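Local coordinates for methyltransferase domain-containing protein (Deinococcus radiodurans, PDB 3M33) that is of uncharacterised function but has a methyltransferase-type fold and may transfer methyl groups, at residues A[27-32]-A[167-172]; A[53-58]-A[119-124]. All coordinates share one frame; numbering follows the deposited sequence.

Interaction 1: residues A[27-32]-A[167-172]. With SO4 (sulfate ion), chain I.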
loop_
_atom_site.group_PDB
_atom_site.type_symbol
_atom_site.label_atom_id
_atom_site.label_comp_id
_atom_site.label_asym_id
_atom_site.label_seq_id
_atom_site.Cartn_x
_atom_site.Cartn_y
_atom_site.Cartn_z
ATOM N N ARG A 27 6.434 -3.720 -16.630
ATOM C CA ARG A 27 6.117 -5.134 -16.437
ATOM C C ARG A 27 4.766 -5.451 -17.049
ATOM O O ARG A 27 3.877 -4.600 -17.053
ATOM C CB ARG A 27 6.084 -5.461 -14.944
ATOM C CG ARG A 27 5.032 -4.641 -14.171
ATOM C CD ARG A 27 5.624 -3.966 -12.947
ATOM N NE ARG A 27 4.603 -3.251 -12.193
ATOM C CZ ARG A 27 4.327 -1.956 -12.334
ATOM N NH1 ARG A 27 5.020 -1.207 -13.193
ATOM N NH2 ARG A 27 3.362 -1.403 -11.599
ATOM N N VAL A 28 4.622 -6.668 -17.573
ATOM C CA VAL A 28 3.340 -7.173 -18.061
ATOM C C VAL A 28 2.922 -8.388 -17.219
ATOM O O VAL A 28 3.689 -9.340 -17.059
ATOM C CB VAL A 28 3.429 -7.631 -19.533
ATOM C CG1 VAL A 28 2.104 -8.270 -19.984
ATOM C CG2 VAL A 28 3.816 -6.479 -20.447
ATOM N N LEU A 29 1.710 -8.360 -16.680
ATOM C CA LEU A 29 1.199 -9.482 -15.896
ATOM C C LEU A 29 0.729 -10.596 -16.825
ATOM O O LEU A 29 0.007 -10.330 -17.787
ATOM C CB LEU A 29 0.025 -9.019 -15.015
ATOM C CG LEU A 29 0.356 -7.953 -13.970
ATOM C CD1 LEU A 29 -0.915 -7.282 -13.444
ATOM C CD2 LEU A 29 1.154 -8.563 -12.847
ATOM N N SER A 30 1.123 -11.838 -16.543
ATOM C CA SER A 30 0.575 -12.981 -17.275
ATOM C C SER A 30 -0.716 -13.478 -16.645
ATOM O O SER A 30 -1.428 -14.268 -17.236
ATOM C CB SER A 30 1.570 -14.137 -17.331
ATOM O OG SER A 30 2.498 -13.967 -18.377
ATOM N N GLY A 31 -1.014 -13.037 -15.432
ATOM C CA GLY A 31 -2.274 -13.402 -14.789
ATOM C C GLY A 31 -2.922 -12.193 -14.111
ATOM O O GLY A 31 -2.437 -11.086 -14.261
ATOM N N PRO A 32 -4.026 -12.409 -13.373
ATOM C CA PRO A 32 -4.797 -11.341 -12.719
ATOM C C PRO A 32 -3.935 -10.495 -11.778
ATOM O O PRO A 32 -3.089 -11.043 -11.070
ATOM C CB PRO A 32 -5.836 -12.102 -11.887
ATOM C CG PRO A 32 -5.892 -13.474 -12.472
ATOM C CD PRO A 32 -4.582 -13.751 -13.125
ATOM N N VAL A 167 -0.419 -14.204 -2.294
ATOM C CA VAL A 167 -0.726 -14.165 -3.720
ATOM C C VAL A 167 0.541 -14.046 -4.544
ATOM O O VAL A 167 1.467 -13.308 -4.179
ATOM C CB VAL A 167 -1.579 -12.914 -4.061
ATOM C CG1 VAL A 167 -2.154 -13.032 -5.468
ATOM C CG2 VAL A 167 -2.692 -12.738 -3.057
ATOM N N SER A 168 0.572 -14.730 -5.681
ATOM C CA SER A 168 1.769 -14.741 -6.525
ATOM C C SER A 168 1.333 -14.822 -7.989
ATOM O O SER A 168 0.562 -15.685 -8.347
ATOM C CB SER A 168 2.636 -15.953 -6.174
ATOM O OG SER A 168 3.805 -16.009 -6.977
ATOM N N VAL A 169 1.821 -13.924 -8.831
ATOM C CA VAL A 169 1.400 -13.885 -10.230
ATOM C C VAL A 169 2.605 -13.758 -11.167
ATOM O O VAL A 169 3.500 -12.944 -10.939
ATOM C CB VAL A 169 0.434 -12.712 -10.463
ATOM C CG1 VAL A 169 -0.096 -12.726 -11.904
ATOM C CG2 VAL A 169 -0.713 -12.818 -9.488
ATOM N N LEU A 170 2.650 -14.576 -12.209
ATOM C CA LEU A 170 3.752 -14.506 -13.156
ATOM C C LEU A 170 3.735 -13.154 -13.866
ATOM O O LEU A 170 2.695 -12.716 -14.349
ATOM C CB LEU A 170 3.634 -15.631 -14.194
ATOM C CG LEU A 170 4.711 -15.689 -15.278
ATOM C CD1 LEU A 170 6.076 -15.957 -14.641
ATOM C CD2 LEU A 170 4.404 -16.744 -16.328
ATOM N N ALA A 171 4.883 -12.489 -13.921
ATOM C CA ALA A 171 5.019 -11.289 -14.742
ATOM C C ALA A 171 6.321 -11.354 -15.528
ATOM O O ALA A 171 7.169 -12.209 -15.255
ATOM C CB ALA A 171 4.993 -10.044 -13.867
ATOM N N HIS A 172 6.482 -10.457 -16.501
ATOM C CA HIS A 172 7.757 -10.323 -17.218
ATOM C C HIS A 172 8.226 -8.878 -17.223
ATOM O O HIS A 172 7.421 -7.955 -17.397
ATOM C CB HIS A 172 7.632 -10.788 -18.668
ATOM C CG HIS A 172 7.212 -12.215 -18.809
ATOM N ND1 HIS A 172 8.110 -13.236 -19.044
ATOM C CD2 HIS A 172 5.990 -12.792 -18.749
ATOM C CE1 HIS A 172 7.457 -14.381 -19.119
ATOM N NE2 HIS A 172 6.170 -14.139 -18.947
HETATM S S SO4 I . 1.998 -4.885 -10.700
HETATM O O1 SO4 I . 0.845 -4.040 -10.386
HETATM O O2 SO4 I . 3.194 -4.415 -10.006
HETATM O O3 SO4 I . 1.705 -6.255 -10.294
HETATM O O4 SO4 I . 2.257 -4.834 -12.134
#
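An antiparallel beta ladder at the edge of the central sheet joins Val-28 and Leu-29 to His-172 and Ala-171. Val-28 and His-172 form a hydrogen-bonded pair: Val-28 N reaches His-172 O at 3.1 Å, and His-172 N returns a bond to Val-28 O. One residue further on, Leu-29 faces Ala-171 as a non-hydrogen-bonded pair, with CA atoms 4.4 Å apart and Leu-29 CD2 lying 4.2 Å from Ala-171 CB. Ser-30 N then donates to Leu-170 O over 2.8 Å, although the strand has already ended. Beyond that bond Val-169 packs its methyls against the backbone carbonyls of Gly-31 and Pro-32. Val-169 has CG1 anti to its backbone N (chi1 -176°), which lays this methyl 3.6 Å from Gly-31 C, while CG2 comes 3.4 Å from Pro-32 O. Leu-170 runs alongside Ser-30, its CD2 3.9 Å from OG; replacing it with an alanine would probably keep the backbone bond but strip the Ser-30 side chain of this apolar flank. At the other end Arg-27 turns off the ladder, its NE bonding O2 of a sulfate at 2.9 Å and its NH1 bonding the carbonyl of Trp-25. With strand 204-216 paired to the other edge of strand 160-173, the short 28-29 strand forms the antiparallel border of a mixed sheet.

Interaction 2: residues A[53-58]-A[119-124]; sequences LEAGCG and RGPTSV. With SO4 (sulfate ion), chain G; SO4 (sulfate ion), chain F.
Ala-55 and Pro-121 meet where strand 51-55 gives way to its loop, and here the two segments pack closely without a hydrogen bond between them. Ala-55 CB touches two apolar neighbours, Pro-121 CD at 4.1 Å and Val-124 CG1 at 4.2 Å, roughly at right angles to each other. The second approach depends on the Val-124 torsion: CG1 stands between the backbone N and the carbonyl carbon (chi1 63°), on the side facing the alanine methyl. Pro-121 CD also lies 3.9 Å from Gly-56 CA. A side chain at Gly-56 would run into that ring carbon, and one at Gly-120 would strike Ala-55 O, so the glycines permit this close backbone approach; the positive phi of Gly-56 (72°) also favours a glycine.

These loops follow adjacent parallel strands, 51-55 and 112-118. The first leads into a glycine-rich turn before helix 61-66, consistent with the cofactor-binding turn of Rossmann-like methyltransferases; Gly-58 N bonds the Asp-77 carboxylate.

Away from this core, residues 119-123 are partly exposed and turn polar groups to sulfates, probably from the crystallisation liquor. Thr-122 N donates to O1 of one ion at 2.7 Å, with an N-H...O angle of 167°, and OG1 bonds the same oxygen. Ser-123 N bonds O3, 2.9 Å away; its OG approaches O3 unusually closely. Arg-119 points away from the 53-58 segment; its NE and NH2 bonds to O1 of a second sulfate are short, making that ion's placing uncertain, while NH1 forms a salt bridge with Glu-35.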
loop_
_atom_site.group_PDB
_atom_site.type_symbol
_atom_site.label_atom_id
_atom_site.label_comp_id
_atom_site.label_asym_id
_atom_site.label_seq_id
_atom_site.Cartn_x
_atom_site.Cartn_y
_atom_site.Cartn_z
ATOM N N LEU A 53 -9.196 5.657 8.304
ATOM C CA LEU A 53 -7.861 6.227 8.362
ATOM C C LEU A 53 -6.954 5.463 7.404
ATOM O O LEU A 53 -6.808 4.237 7.512
ATOM C CB LEU A 53 -7.295 6.151 9.771
ATOM C CG LEU A 53 -5.869 6.698 9.880
ATOM C CD1 LEU A 53 -5.874 8.225 9.713
ATOM C CD2 LEU A 53 -5.276 6.331 11.217
ATOM N N GLU A 54 -6.356 6.183 6.457
ATOM C CA GLU A 54 -5.431 5.572 5.511
ATOM C C GLU A 54 -4.006 6.001 5.800
ATOM O O GLU A 54 -3.693 7.187 5.762
ATOM C CB GLU A 54 -5.785 5.949 4.071
ATOM C CG GLU A 54 -4.936 5.210 3.048
ATOM C CD GLU A 54 -4.912 5.865 1.671
ATOM O OE1 GLU A 54 -5.628 6.867 1.440
ATOM O OE2 GLU A 54 -4.154 5.369 0.817
ATOM N N ALA A 55 -3.148 5.035 6.093
ATOM C CA ALA A 55 -1.731 5.314 6.314
ATOM C C ALA A 55 -0.963 5.317 4.994
ATOM O O ALA A 55 -1.065 4.381 4.189
ATOM C CB ALA A 55 -1.127 4.279 7.277
ATOM N N GLY A 56 -0.205 6.381 4.762
ATOM C CA GLY A 56 0.633 6.490 3.574
ATOM C C GLY A 56 -0.161 6.725 2.307
ATOM O O GLY A 56 -0.057 5.930 1.368
ATOM N N CYS A 57 -0.927 7.821 2.253
ATOM C CA CYS A 57 -1.881 8.015 1.149
ATOM C C CYS A 57 -1.225 8.463 -0.156
ATOM O O CYS A 57 -1.882 8.476 -1.203
ATOM C CB CYS A 57 -2.965 9.019 1.536
ATOM S SG CYS A 57 -2.226 10.643 1.848
ATOM N N GLY A 58 0.051 8.844 -0.113
ATOM C CA GLY A 58 0.682 9.331 -1.334
ATOM C C GLY A 58 -0.121 10.475 -1.949
ATOM O O GLY A 58 -0.513 11.417 -1.241
ATOM N N ARG A 119 0.428 -1.164 0.899
ATOM C CA ARG A 119 1.890 -1.160 0.786
ATOM C C ARG A 119 2.511 0.025 1.523
ATOM O O ARG A 119 3.588 0.516 1.168
ATOM C CB ARG A 119 2.303 -1.182 -0.691
ATOM C CG ARG A 119 1.752 -2.434 -1.429
ATOM C CD ARG A 119 1.675 -2.267 -2.958
ATOM N NE ARG A 119 2.984 -2.134 -3.584
ATOM C CZ ARG A 119 3.253 -2.388 -4.867
ATOM N NH1 ARG A 119 2.295 -2.811 -5.703
ATOM N NH2 ARG A 119 4.497 -2.225 -5.318
ATOM N N GLY A 120 1.816 0.478 2.555
ATOM C CA GLY A 120 2.226 1.650 3.303
ATOM C C GLY A 120 2.879 1.261 4.609
ATOM O O GLY A 120 3.355 0.137 4.745
ATOM N N PRO A 121 2.905 2.192 5.573
ATOM C CA PRO A 121 3.497 1.958 6.899
ATOM C C PRO A 121 2.850 0.778 7.609
ATOM O O PRO A 121 1.644 0.543 7.441
ATOM C CB PRO A 121 3.179 3.257 7.659
ATOM C CG PRO A 121 3.061 4.301 6.592
ATOM C CD PRO A 121 2.410 3.574 5.422
ATOM N N THR A 122 3.640 0.017 8.357
ATOM C CA THR A 122 3.081 -1.063 9.167
ATOM C C THR A 122 3.237 -0.736 10.643
ATOM O O THR A 122 2.685 -1.428 11.499
ATOM C CB THR A 122 3.741 -2.438 8.889
ATOM O OG1 THR A 122 5.087 -2.431 9.376
ATOM C CG2 THR A 122 3.731 -2.759 7.401
ATOM N N SER A 123 3.980 0.324 10.944
ATOM C CA SER A 123 4.130 0.747 12.338
ATOM C C SER A 123 2.805 1.259 12.873
ATOM O O SER A 123 2.601 1.284 14.081
ATOM C CB SER A 123 5.206 1.823 12.500
ATOM O OG SER A 123 4.785 3.039 11.914
ATOM N N VAL A 124 1.897 1.647 11.975
ATOM C CA VAL A 124 0.603 2.157 12.414
ATOM C C VAL A 124 -0.134 1.085 13.229
ATOM O O VAL A 124 -0.990 1.399 14.043
ATOM C CB VAL A 124 -0.276 2.619 11.240
ATOM C CG1 VAL A 124 -0.605 1.447 10.310
ATOM C CG2 VAL A 124 -1.549 3.223 11.760
HETATM S S SO4 G . 6.596 1.685 9.104
HETATM O O1 SO4 G . 6.252 0.316 8.726
HETATM O O2 SO4 G . 7.180 2.382 7.965
HETATM O O3 SO4 G . 5.411 2.420 9.526
HETATM O O4 SO4 G . 7.563 1.638 10.201
HETATM S S SO4 F . 6.455 -0.790 -2.372
HETATM O O1 SO4 F . 5.415 -1.494 -3.097
HETATM O O2 SO4 F . 6.990 0.280 -3.220
HETATM O O3 SO4 F . 5.893 -0.235 -1.142
HETATM O O4 SO4 F . 7.534 -1.708 -2.015
#

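From the N terminus, helix 9-18 is followed by residues 27-32, which pair with 167-172 much later in the chain; interaction 1 thus closes a loop with 134 residues between its segments. Interaction 2 falls wholly within that loop, joining 53-58 to 119-124 across 60 intervening residues, so the two nest and do not cross. Both reach the same mixed sheet in different regions: interaction 1 adds strand 28-29 to the antiparallel border along strand 160-173, whereas interaction 2 brings together the loops after two adjacent parallel strands. Their centres lie 25 Å apart, and their nearest atoms, about 6 Å apart, do not touch.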